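Local coordinates for protein PKS (Streptomyces albus, PDB 4OQJ) that probably catalyses decarboxylative condensation of acyl chains as a ketosynthase domain of the modular polyketide synthase that builds the antibiotic oxazolomycin, at residues T40-L45 with H390-P395; V365-G370 with V394-F399; A599-T604 with A650-A655; A620-L625 with A638-G643. All coordinates share one frame; numbering follows the deposited sequence.

Interaction 1. Residues T40-L45 with H390-P395; sequences TFWKVL and HRTLVP
Trp42 and Leu45, one turn apart on helix 38-46, meet the chain where it leaves helix 376-390 and becomes the short strand 392-393, the backbones drawing closest at Leu45 and Val394, whose CA atoms are 6.2 Å apart. The indole of Trp42 carries most of the contact. With CG anti to the backbone N (chi1 177°), it reaches across to His390, and its five-membered ring lies face to face on the imidazole, centroids 3.7 Å apart and planes only 2° from parallel. His390 ND1 sits over the centre of the indole face while bonding to Leu386 O of helix 376-390, which fixes the imidazole's rotation. The far end of the indole meets the strand at Thr392 and the loop just after it at Val394: Thr392 CB lies at the ring edge, near its plane, 3.8 Å from Trp42 CZ2, and Val394 CG1 approaches Trp42 CH2 obliquely at 3.5 Å. The bend that lets one segment touch both ends of the indole is a Schellman motif, with Arg391 at positive phi as its C' residue. Within this ketosynthase domain it turns the chain out of helix 376-390. Thr392 OG1 donates to His390 O (2.7 Å) from above the carbonyl plane. Farther along, Leu45 O faces Val394 CB at 3.4 Å, and a water donates to both Leu45 O and Pro395 O, each at 2.8 Å.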
loop_
_atom_site.group_PDB
_atom_site.type_symbol
_atom_site.label_atom_id
_atom_site.label_comp_id
_atom_site.label_asym_id
_atom_site.label_seq_id
_atom_site.Cartn_x
_atom_site.Cartn_y
_atom_site.Cartn_z
ATOM N N THR A 40 2.074 -25.240 -16.461
ATOM C CA THR A 40 0.759 -25.635 -16.961
ATOM C C THR A 40 -0.009 -24.395 -17.449
ATOM O O THR A 40 -0.888 -24.494 -18.310
ATOM C CB THR A 40 -0.069 -26.410 -15.897
ATOM O OG1 THR A 40 -0.069 -25.715 -14.644
ATOM C CG2 THR A 40 0.517 -27.794 -15.672
ATOM N N PHE A 41 0.311 -23.224 -16.907
ATOM C CA PHE A 41 -0.326 -21.986 -17.368
ATOM C C PHE A 41 0.161 -21.676 -18.782
ATOM O O PHE A 41 -0.614 -21.274 -19.643
ATOM C CB PHE A 41 -0.018 -20.826 -16.404
ATOM C CG PHE A 41 -0.754 -19.539 -16.709
ATOM C CD1 PHE A 41 -2.082 -19.544 -17.150
ATOM C CD2 PHE A 41 -0.134 -18.314 -16.502
ATOM C CE1 PHE A 41 -2.760 -18.352 -17.415
ATOM C CE2 PHE A 41 -0.816 -17.110 -16.750
ATOM C CZ PHE A 41 -2.132 -17.139 -17.206
ATOM N N TRP A 42 1.450 -21.881 -19.025
ATOM C CA TRP A 42 1.988 -21.648 -20.347
ATOM C C TRP A 42 1.345 -22.597 -21.341
ATOM O O TRP A 42 1.179 -22.254 -22.511
ATOM C CB TRP A 42 3.501 -21.819 -20.371
ATOM C CG TRP A 42 4.036 -21.659 -21.745
ATOM C CD1 TRP A 42 4.684 -22.591 -22.488
ATOM C CD2 TRP A 42 3.943 -20.483 -22.561
ATOM N NE1 TRP A 42 5.011 -22.071 -23.717
ATOM C CE2 TRP A 42 4.571 -20.776 -23.784
ATOM C CE3 TRP A 42 3.402 -19.204 -22.364
ATOM C CZ2 TRP A 42 4.669 -19.842 -24.818
ATOM C CZ3 TRP A 42 3.501 -18.278 -23.381
ATOM C CH2 TRP A 42 4.125 -18.608 -24.609
ATOM N N LYS A 43 0.970 -23.785 -20.877
ATOM C CA LYS A 43 0.307 -24.739 -21.758
ATOM C C LYS A 43 -1.097 -24.263 -22.117
ATOM O O LYS A 43 -1.500 -24.353 -23.267
ATOM C CB LYS A 43 0.264 -26.126 -21.122
ATOM C CG LYS A 43 1.622 -26.806 -21.067
ATOM N N VAL A 44 -1.830 -23.730 -21.141
ATOM C CA VAL A 44 -3.144 -23.144 -21.403
ATOM C C VAL A 44 -3.016 -22.042 -22.447
ATOM O O VAL A 44 -3.833 -21.948 -23.360
ATOM C CB VAL A 44 -3.791 -22.565 -20.103
ATOM C CG1 VAL A 44 -4.991 -21.667 -20.424
ATOM C CG2 VAL A 44 -4.226 -23.702 -19.174
ATOM N N LEU A 45 -1.986 -21.213 -22.302
ATOM C CA LEU A 45 -1.822 -20.018 -23.127
ATOM C C LEU A 45 -1.379 -20.353 -24.551
ATOM O O LEU A 45 -1.987 -19.897 -25.525
ATOM C CB LEU A 45 -0.796 -19.082 -22.491
ATOM C CG LEU A 45 -1.191 -18.428 -21.169
ATOM C CD1 LEU A 45 0.028 -17.785 -20.527
ATOM C CD2 LEU A 45 -2.282 -17.408 -21.415
ATOM N N HIS A 390 9.557 -16.986 -23.383
ATOM C CA HIS A 390 9.490 -17.959 -24.467
ATOM C C HIS A 390 9.646 -17.328 -25.861
ATOM O O HIS A 390 9.691 -18.050 -26.852
ATOM C CB HIS A 390 8.155 -18.723 -24.421
ATOM C CG HIS A 390 8.093 -19.789 -23.376
ATOM N ND1 HIS A 390 7.462 -19.611 -22.164
ATOM C CD2 HIS A 390 8.571 -21.056 -23.365
ATOM C CE1 HIS A 390 7.571 -20.712 -21.443
ATOM N NE2 HIS A 390 8.239 -21.607 -22.152
ATOM N N ARG A 391 9.703 -15.998 -25.937
ATOM C CA ARG A 391 9.718 -15.272 -27.222
ATOM C C ARG A 391 8.646 -15.818 -28.155
ATOM O O ARG A 391 8.880 -16.126 -29.338
ATOM C CB ARG A 391 11.108 -15.333 -27.866
ATOM C CG ARG A 391 12.098 -14.344 -27.228
ATOM C CD ARG A 391 13.386 -15.001 -26.734
ATOM N NE ARG A 391 14.393 -15.140 -27.792
ATOM C CZ ARG A 391 15.425 -14.314 -27.989
ATOM N NH1 ARG A 391 15.625 -13.259 -27.205
ATOM N NH2 ARG A 391 16.272 -14.551 -28.983
ATOM N N THR A 392 7.452 -15.922 -27.590
ATOM C CA THR A 392 6.318 -16.526 -28.257
ATOM C C THR A 392 5.039 -15.740 -27.976
ATOM O O THR A 392 4.681 -15.504 -26.816
ATOM C CB THR A 392 6.150 -17.979 -27.792
ATOM O OG1 THR A 392 7.346 -18.716 -28.101
ATOM C CG2 THR A 392 4.954 -18.625 -28.448
ATOM N N LEU A 393 4.359 -15.320 -29.038
ATOM C CA LEU A 393 3.046 -14.717 -28.907
ATOM C C LEU A 393 2.026 -15.832 -28.786
ATOM O O LEU A 393 2.236 -16.907 -29.356
ATOM C CB LEU A 393 2.718 -13.831 -30.111
ATOM C CG LEU A 393 3.554 -12.569 -30.350
ATOM C CD1 LEU A 393 3.192 -11.935 -31.701
ATOM C CD2 LEU A 393 3.366 -11.564 -29.236
ATOM N N VAL A 394 0.929 -15.578 -28.073
ATOM C CA VAL A 394 -0.154 -16.546 -27.934
ATOM C C VAL A 394 -1.512 -15.901 -28.249
ATOM O O VAL A 394 -1.638 -14.676 -28.236
ATOM C CB VAL A 394 -0.208 -17.162 -26.517
ATOM C CG1 VAL A 394 1.124 -17.830 -26.148
ATOM C CG2 VAL A 394 -0.598 -16.098 -25.477
ATOM N N PRO A 395 -2.533 -16.729 -28.538
ATOM C CA PRO A 395 -3.836 -16.202 -28.941
ATOM C C PRO A 395 -4.591 -15.495 -27.826
ATOM O O PRO A 395 -4.464 -15.849 -26.650
ATOM C CB PRO A 395 -4.615 -17.453 -29.366
ATOM C CG PRO A 395 -3.599 -18.487 -29.629
ATOM C CD PRO A 395 -2.479 -18.193 -28.678
HETATM O O HOH W 1 -4.328 -18.396 -25.470
#

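Interaction 2. Residues V365-G370 with V394-F399; sequences VKTNVG and VPSLCF
A single direct hydrogen bond joins the two segments: Leu397 N donates to Thr367 OG1 at 2.9 Å, nearly straight at 164°. The hydroxyl is turned to the position between the backbone N and the carbonyl carbon (chi1 68°), where it also bonds to Ser364 O, the carbonyl three residues earlier. Two polar partners thus grip this buried oxygen and fix its rotation. Water-mediated bonds form a second group, converging on Pro395 O. The water that also bridges to Leu45 O accepts from Asn368 ND2 at 2.9 Å; another donates to Pro395 O at 2.8 Å and also to Asn368 OD1. Both ends of the amide are therefore engaged, and ND2 bonds in addition to Arg49 O. The van der Waals contacts come mainly from Leu397, whose CB lies 3.5 Å from Thr367 OG1 and whose CD1 reaches Asn368 ND2 at 3.4 Å, Leu397 crossing the Asn368 side chain at about a right angle. Thr367 CG2 packs 3.9 Å from Ser396 OG, which bonds to Ser364 N. The arrangement belongs to the C-terminal half of the thiolase fold of ketosynthases, where the short helix 366-369 following strand 360-363 is tied to the irregular loop that leads into the neighbouring strand 413-415.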
loop_
_atom_site.group_PDB
_atom_site.type_symbol
_atom_site.label_atom_id
_atom_site.label_comp_id
_atom_site.label_asym_id
_atom_site.label_seq_id
_atom_site.Cartn_x
_atom_site.Cartn_y
_atom_site.Cartn_z
ATOM N N VAL A 365 -5.919 -12.173 -21.240
ATOM C CA VAL A 365 -5.970 -13.477 -20.574
ATOM C C VAL A 365 -7.345 -13.727 -19.946
ATOM O O VAL A 365 -7.682 -14.855 -19.589
ATOM C CB VAL A 365 -4.883 -13.608 -19.495
ATOM C CG1 VAL A 365 -5.218 -12.768 -18.230
ATOM C CG2 VAL A 365 -4.648 -15.062 -19.148
ATOM N N LYS A 366 -8.153 -12.685 -19.807
ATOM C CA LYS A 366 -9.512 -12.903 -19.326
ATOM C C LYS A 366 -10.287 -13.803 -20.308
ATOM O O LYS A 366 -11.255 -14.442 -19.910
ATOM C CB LYS A 366 -10.233 -11.576 -19.108
ATOM C CG LYS A 366 -9.618 -10.778 -17.939
ATOM C CD LYS A 366 -10.447 -9.575 -17.568
ATOM C CE LYS A 366 -9.841 -8.844 -16.366
ATOM N NZ LYS A 366 -8.443 -8.434 -16.641
ATOM N N THR A 367 -9.835 -13.893 -21.563
ATOM C CA THR A 367 -10.499 -14.767 -22.545
ATOM C C THR A 367 -10.167 -16.243 -22.290
ATOM O O THR A 367 -10.922 -17.127 -22.708
ATOM C CB THR A 367 -10.118 -14.419 -24.010
ATOM O OG1 THR A 367 -8.737 -14.742 -24.256
ATOM C CG2 THR A 367 -10.376 -12.950 -24.310
ATOM N N ASN A 368 -9.050 -16.502 -21.611
ATOM C CA ASN A 368 -8.687 -17.865 -21.216
ATOM C C ASN A 368 -9.350 -18.249 -19.891
ATOM O O ASN A 368 -10.024 -19.273 -19.801
ATOM C CB ASN A 368 -7.161 -18.035 -21.060
ATOM C CG ASN A 368 -6.380 -17.676 -22.306
ATOM O OD1 ASN A 368 -6.061 -16.509 -22.556
ATOM N ND2 ASN A 368 -6.021 -18.691 -23.074
ATOM N N VAL A 369 -9.128 -17.435 -18.855
ATOM C CA VAL A 369 -9.422 -17.850 -17.482
ATOM C C VAL A 369 -10.479 -17.005 -16.782
ATOM O O VAL A 369 -10.765 -17.229 -15.603
ATOM C CB VAL A 369 -8.137 -17.837 -16.598
ATOM C CG1 VAL A 369 -7.090 -18.783 -17.156
ATOM C CG2 VAL A 369 -7.571 -16.412 -16.451
ATOM N N GLY A 370 -11.072 -16.060 -17.505
ATOM C CA GLY A 370 -11.992 -15.103 -16.913
ATOM C C GLY A 370 -11.308 -13.993 -16.128
ATOM O O GLY A 370 -10.098 -13.819 -16.173
ATOM N N VAL A 394 0.929 -15.578 -28.073
ATOM C CA VAL A 394 -0.154 -16.546 -27.934
ATOM C C VAL A 394 -1.512 -15.901 -28.249
ATOM O O VAL A 394 -1.638 -14.676 -28.236
ATOM C CB VAL A 394 -0.208 -17.162 -26.517
ATOM C CG1 VAL A 394 1.124 -17.830 -26.148
ATOM C CG2 VAL A 394 -0.598 -16.098 -25.477
ATOM N N PRO A 395 -2.533 -16.729 -28.538
ATOM C CA PRO A 395 -3.836 -16.202 -28.941
ATOM C C PRO A 395 -4.591 -15.495 -27.826
ATOM O O PRO A 395 -4.464 -15.849 -26.650
ATOM C CB PRO A 395 -4.615 -17.453 -29.366
ATOM C CG PRO A 395 -3.599 -18.487 -29.629
ATOM C CD PRO A 395 -2.479 -18.193 -28.678
ATOM N N SER A 396 -5.356 -14.487 -28.228
ATOM C CA SER A 396 -6.458 -13.962 -27.444
ATOM C C SER A 396 -7.699 -14.679 -27.977
ATOM O O SER A 396 -7.909 -14.725 -29.183
ATOM C CB SER A 396 -6.553 -12.441 -27.601
ATOM O OG SER A 396 -7.410 -11.871 -26.627
ATOM N N LEU A 397 -8.502 -15.270 -27.098
ATOM C CA LEU A 397 -9.531 -16.215 -27.532
ATOM C C LEU A 397 -10.890 -15.566 -27.803
ATOM O O LEU A 397 -11.133 -14.418 -27.429
ATOM C CB LEU A 397 -9.688 -17.320 -26.477
ATOM C CG LEU A 397 -8.393 -18.079 -26.146
ATOM C CD1 LEU A 397 -8.642 -19.223 -25.174
ATOM C CD2 LEU A 397 -7.685 -18.594 -27.399
ATOM N N CYS A 398 -11.757 -16.324 -28.476
ATOM C CA CYS A 398 -13.123 -15.901 -28.785
ATOM C C CYS A 398 -13.161 -14.626 -29.627
ATOM O O CYS A 398 -14.110 -13.843 -29.539
ATOM C CB CYS A 398 -13.924 -15.700 -27.490
ATOM S SG CYS A 398 -14.012 -17.176 -26.429
ATOM N N PHE A 399 -12.122 -14.421 -30.436
ATOM C CA PHE A 399 -12.074 -13.288 -31.359
ATOM C C PHE A 399 -12.307 -13.737 -32.800
ATOM O O PHE A 399 -11.470 -14.422 -33.379
ATOM C CB PHE A 399 -10.735 -12.561 -31.285
ATOM C CG PHE A 399 -10.688 -11.330 -32.138
ATOM C CD1 PHE A 399 -11.296 -10.163 -31.715
ATOM C CD2 PHE A 399 -10.064 -11.346 -33.369
ATOM C CE1 PHE A 399 -11.262 -9.029 -32.496
ATOM C CE2 PHE A 399 -10.035 -10.219 -34.160
ATOM C CZ PHE A 399 -10.632 -9.063 -33.730
HETATM O O HOH W 1 -4.328 -18.396 -25.470
HETATM O O HOH W 2 -4.825 -14.903 -24.064
#

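Interaction 3. Residues A599-T604 with A650-A655; sequences AVQYAT and ALLPAA
Val600 O is gripped twice by Thr604, whose backbone N (3.1 Å) and OG1 (2.9 Å) reach it from opposite faces of the carbonyl plane. This is the familiar bond of a helical threonine to the carbonyl one turn back, here in helix 594-610, and it leaves the hydroxyl turned to serve the neighbouring loop as well: a water donates to both Thr604 OG1 and Leu651 O, each at 2.7 Å. The loop follows strand 648-650 and leads to helix 660-673, so the contact joins a strand-to-helix connection to the flank of helix 594-610. The carbon chain of Gln601 packs on both leucines. Extended beyond CG, it runs against them with CG lying 3.8 Å from Leu651 CB and 3.4 Å from Leu652 CG, while Leu652 crosses it at about a right angle. The buried amide is satisfied elsewhere, OE1 by Val551 N and NE2 by Ala597 O in the preceding turn, which fixes its rotation and leaves its carbon chain to meet the leucines. Helices 557-566 and 568-581 also touch Val600 and Thr604. At the two ends of the contact the branches touch methyl to methyl, Thr604 CG2 with Leu651 CD2 at 4.1 Å and Val600 CG1 with Leu652 CD2 at 4.0 Å.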
loop_
_atom_site.group_PDB
_atom_site.type_symbol
_atom_site.label_atom_id
_atom_site.label_comp_id
_atom_site.label_asym_id
_atom_site.label_seq_id
_atom_site.Cartn_x
_atom_site.Cartn_y
_atom_site.Cartn_z
ATOM N N ALA A 599 46.288 -38.075 9.344
ATOM C CA ALA A 599 46.256 -36.780 8.656
ATOM C C ALA A 599 45.045 -36.628 7.732
ATOM O O ALA A 599 44.326 -35.639 7.819
ATOM C CB ALA A 599 47.533 -36.576 7.866
ATOM N N VAL A 600 44.821 -37.602 6.861
ATOM C CA VAL A 600 43.690 -37.555 5.942
ATOM C C VAL A 600 42.368 -37.467 6.698
ATOM O O VAL A 600 41.491 -36.697 6.328
ATOM C CB VAL A 600 43.654 -38.783 5.025
ATOM C CG1 VAL A 600 42.442 -38.725 4.081
ATOM C CG2 VAL A 600 44.925 -38.856 4.215
ATOM N N GLN A 601 42.232 -38.247 7.767
ATOM C CA GLN A 601 40.989 -38.261 8.524
ATOM C C GLN A 601 40.807 -36.964 9.310
ATOM O O GLN A 601 39.703 -36.433 9.360
ATOM C CB GLN A 601 40.943 -39.468 9.469
ATOM C CG GLN A 601 40.710 -40.793 8.753
ATOM C CD GLN A 601 40.645 -41.984 9.702
ATOM O OE1 GLN A 601 39.566 -42.409 10.108
ATOM N NE2 GLN A 601 41.797 -42.534 10.036
ATOM N N TYR A 602 41.887 -36.463 9.915
ATOM C CA TYR A 602 41.835 -35.221 10.673
ATOM C C TYR A 602 41.457 -34.061 9.764
ATOM O O TYR A 602 40.588 -33.251 10.098
ATOM C CB TYR A 602 43.184 -34.930 11.360
ATOM C CG TYR A 602 43.187 -33.622 12.126
ATOM C CD1 TYR A 602 42.688 -33.550 13.420
ATOM C CD2 TYR A 602 43.682 -32.460 11.556
ATOM C CE1 TYR A 602 42.684 -32.355 14.125
ATOM C CE2 TYR A 602 43.689 -31.264 12.253
ATOM C CZ TYR A 602 43.181 -31.216 13.536
ATOM O OH TYR A 602 43.181 -30.025 14.236
ATOM N N ALA A 603 42.101 -33.985 8.607
ATOM C CA ALA A 603 41.815 -32.916 7.660
ATOM C C ALA A 603 40.363 -32.987 7.174
ATOM O O ALA A 603 39.715 -31.952 7.004
ATOM C CB ALA A 603 42.767 -32.984 6.500
ATOM N N THR A 604 39.853 -34.197 6.944
ATOM C CA THR A 604 38.456 -34.357 6.523
ATOM C C THR A 604 37.519 -33.844 7.631
ATOM O O THR A 604 36.575 -33.097 7.365
ATOM C CB THR A 604 38.115 -35.833 6.186
ATOM O OG1 THR A 604 38.930 -36.292 5.102
ATOM C CG2 THR A 604 36.655 -35.980 5.795
ATOM N N ALA A 650 32.497 -43.518 9.075
ATOM C CA ALA A 650 33.954 -43.533 8.945
ATOM C C ALA A 650 34.456 -42.344 8.132
ATOM O O ALA A 650 33.805 -41.912 7.187
ATOM C CB ALA A 650 34.419 -44.841 8.309
ATOM N N LEU A 651 35.617 -41.825 8.520
ATOM C CA LEU A 651 36.241 -40.695 7.838
ATOM C C LEU A 651 37.118 -41.138 6.661
ATOM O O LEU A 651 37.661 -40.302 5.930
ATOM C CB LEU A 651 37.068 -39.888 8.837
ATOM C CG LEU A 651 36.236 -39.104 9.860
ATOM C CD1 LEU A 651 37.108 -38.618 11.000
ATOM C CD2 LEU A 651 35.534 -37.930 9.195
ATOM N N LEU A 652 37.237 -42.451 6.480
ATOM C CA LEU A 652 38.006 -43.034 5.383
ATOM C C LEU A 652 37.137 -43.890 4.479
ATOM O O LEU A 652 36.265 -44.606 4.967
ATOM C CB LEU A 652 39.132 -43.903 5.915
ATOM C CG LEU A 652 40.380 -43.225 6.445
ATOM C CD1 LEU A 652 41.409 -44.282 6.724
ATOM C CD2 LEU A 652 40.922 -42.185 5.478
ATOM N N PRO A 653 37.389 -43.848 3.160
ATOM C CA PRO A 653 36.631 -44.748 2.289
ATOM C C PRO A 653 36.949 -46.205 2.608
ATOM O O PRO A 653 38.083 -46.525 2.992
ATOM C CB PRO A 653 37.115 -44.381 0.878
ATOM C CG PRO A 653 37.865 -43.097 1.027
ATOM C CD PRO A 653 38.406 -43.094 2.410
ATOM N N ALA A 654 35.956 -47.077 2.471
ATOM C CA ALA A 654 36.202 -48.509 2.573
ATOM C C ALA A 654 36.985 -48.954 1.344
ATOM O O ALA A 654 36.966 -48.276 0.312
ATOM C CB ALA A 654 34.893 -49.276 2.687
ATOM N N ALA A 655 37.674 -50.084 1.444
ATOM C CA ALA A 655 38.394 -50.611 0.293
ATOM C C ALA A 655 37.428 -50.750 -0.880
ATOM O O ALA A 655 36.255 -51.093 -0.691
ATOM C CB ALA A 655 39.044 -51.952 0.624
HETATM O O HOH W 3 38.547 -38.723 3.875
#

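Interaction 4. Residues A620-L625 with A638-G643; sequences ADRTEL and AQHTAG
The loops that enter and leave helix 627-635 come together at the protein surface, and Arg622 in the first meets the backbone and imidazole of the second. Its side chain is extended from CG to NE, which carries the guanidinium across to residues 638-640. There one nitrogen serves two carbonyls: Arg622 NH2 donates to Ala638 O at 2.8 Å and, more weakly, to Gln639 O at 3.1 Å. Both oxygens lie at the edge of the guanidinium, near its plane. Seen from the acceptor the geometry differs, for NH2 stands above the carbonyl plane of Ala638, 71° out of it. The flat group is also covered on one face by His640, whose imidazole stacks on it with centres 3.6 Å apart and planes at 12°. His640 NE2 lies over the guanidinium centre, 3.2 Å from Arg622 CZ, so the pair meets face to face and not through a hydrogen bond. The stack would probably favour a neutral imidazole, so the arginine may disfavour protonation of the ring. Arg622 NE bonds to Ala619 O, and this, with the two carbonyls, fixes how the guanidinium plane is turned against the imidazole. Beside it the backbones draw together: Ala620 CA makes a CA-H...O contact of 3.5 Å with His640 O, and a water links the Ala620 and His640 carbonyls, weakly at the latter. Leu630 and Leu633 of helix 627-635 touch the arginine chain. The arrangement is a guanidinium-imidazole stack of nearly parallel planes, with separate backbone hydrogen bonds at the guanidinium edge, joining the two loops that flank helix 627-635.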
loop_
_atom_site.group_PDB
_atom_site.type_symbol
_atom_site.label_atom_id
_atom_site.label_comp_id
_atom_site.label_asym_id
_atom_site.label_seq_id
_atom_site.Cartn_x
_atom_site.Cartn_y
_atom_site.Cartn_z
ATOM N N ALA A 620 38.673 -43.819 18.987
ATOM C CA ALA A 620 38.614 -44.828 20.047
ATOM C C ALA A 620 39.944 -45.551 20.298
ATOM O O ALA A 620 40.166 -46.071 21.391
ATOM C CB ALA A 620 37.534 -45.835 19.721
ATOM N N ASP A 621 40.821 -45.568 19.295
ATOM C CA ASP A 621 42.086 -46.297 19.365
ATOM C C ASP A 621 43.268 -45.404 18.971
ATOM O O ASP A 621 43.588 -45.269 17.787
ATOM C CB ASP A 621 42.031 -47.528 18.456
ATOM C CG ASP A 621 43.337 -48.309 18.443
ATOM O OD1 ASP A 621 44.121 -48.193 19.411
ATOM O OD2 ASP A 621 43.580 -49.045 17.462
ATOM N N ARG A 622 43.927 -44.818 19.968
ATOM C CA ARG A 622 44.949 -43.798 19.736
ATOM C C ARG A 622 46.367 -44.285 20.051
ATOM O O ARG A 622 47.289 -43.476 20.177
ATOM C CB ARG A 622 44.641 -42.558 20.582
ATOM C CG ARG A 622 43.172 -42.138 20.548
ATOM C CD ARG A 622 42.959 -40.801 21.235
ATOM N NE ARG A 622 41.546 -40.443 21.311
ATOM C CZ ARG A 622 41.098 -39.269 21.738
ATOM N NH1 ARG A 622 41.952 -38.326 22.117
ATOM N NH2 ARG A 622 39.795 -39.027 21.777
ATOM N N THR A 623 46.538 -45.597 20.172
ATOM C CA THR A 623 47.802 -46.164 20.657
ATOM C C THR A 623 48.986 -45.839 19.741
ATOM O O THR A 623 49.938 -45.186 20.162
ATOM C CB THR A 623 47.701 -47.693 20.810
ATOM O OG1 THR A 623 47.369 -48.283 19.547
ATOM C CG2 THR A 623 46.635 -48.059 21.832
ATOM N N GLU A 624 48.907 -46.282 18.489
ATOM C CA GLU A 624 49.997 -46.110 17.531
ATOM C C GLU A 624 50.028 -44.722 16.875
ATOM O O GLU A 624 50.492 -44.587 15.738
ATOM C CB GLU A 624 49.901 -47.183 16.440
ATOM N N LEU A 625 49.543 -43.702 17.585
ATOM C CA LEU A 625 49.564 -42.327 17.081
ATOM C C LEU A 625 50.643 -41.505 17.779
ATOM O O LEU A 625 50.846 -41.651 18.988
ATOM C CB LEU A 625 48.208 -41.641 17.282
ATOM C CG LEU A 625 47.006 -42.101 16.453
ATOM C CD1 LEU A 625 45.779 -41.289 16.833
ATOM C CD2 LEU A 625 47.278 -41.990 14.959
ATOM N N ALA A 638 38.201 -34.601 20.677
ATOM C CA ALA A 638 37.694 -35.861 20.157
ATOM C C ALA A 638 37.305 -36.779 21.306
ATOM O O ALA A 638 38.045 -36.927 22.269
ATOM C CB ALA A 638 38.730 -36.534 19.267
ATOM N N GLN A 639 36.139 -37.397 21.198
ATOM C CA GLN A 639 35.684 -38.334 22.209
ATOM C C GLN A 639 36.406 -39.685 22.075
ATOM O O GLN A 639 36.940 -40.014 21.014
ATOM C CB GLN A 639 34.165 -38.498 22.102
ATOM C CG GLN A 639 33.414 -37.175 22.300
ATOM C CD GLN A 639 31.930 -37.276 22.001
ATOM O OE1 GLN A 639 31.396 -38.369 21.796
ATOM N NE2 GLN A 639 31.251 -36.127 21.972
ATOM N N HIS A 640 36.441 -40.454 23.162
ATOM C CA HIS A 640 37.034 -41.787 23.138
ATOM C C HIS A 640 35.983 -42.853 22.833
ATOM O O HIS A 640 36.320 -43.988 22.484
ATOM C CB HIS A 640 37.737 -42.078 24.463
ATOM C CG HIS A 640 38.952 -41.234 24.681
ATOM N ND1 HIS A 640 38.895 -39.985 25.264
ATOM C CD2 HIS A 640 40.249 -41.439 24.354
ATOM C CE1 HIS A 640 40.109 -39.468 25.304
ATOM N NE2 HIS A 640 40.950 -40.326 24.760
ATOM N N THR A 641 34.712 -42.478 22.960
ATOM C CA THR A 641 33.609 -43.335 22.531
ATOM C C THR A 641 32.289 -42.554 22.473
ATOM O O THR A 641 32.217 -41.409 22.923
ATOM C CB THR A 641 33.449 -44.560 23.459
ATOM O OG1 THR A 641 32.091 -45.014 23.421
ATOM C CG2 THR A 641 33.833 -44.220 24.898
ATOM N N ALA A 642 31.259 -43.179 21.901
ATOM C CA ALA A 642 29.926 -42.579 21.811
ATOM C C ALA A 642 28.880 -43.499 22.442
ATOM O O ALA A 642 28.963 -44.726 22.321
ATOM C CB ALA A 642 29.567 -42.285 20.357
ATOM N N GLY A 643 27.900 -42.895 23.114
ATOM C CA GLY A 643 26.824 -43.631 23.758
ATOM C C GLY A 643 25.491 -43.430 23.059
ATOM O O GLY A 643 24.897 -44.380 22.544
HETATM O O HOH W 4 37.798 -46.887 23.397
#

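The four contacts form two groups at distant parts of the chain. Interactions 1 and 2 lie in the ketosynthase domain with centres 11 Å apart. They share Val394, Pro395 and the water that bridges Leu45 O and Pro395 O, and Phe41 and Leu45 pack on Val365. Helix 38-46, helix 366-369 and the loop after strand 392-393 thus form one continuous packed patch. Later in sequence, interaction 3 joins helix 594-610 to the loop after strand 648-650; nested between its segments, interaction 4 joins the loops flanking helix 627-635, centres 15 Å apart without touching. Centres of the two groups are 53 to 71 Å apart, so they lie in separate regions of the chain.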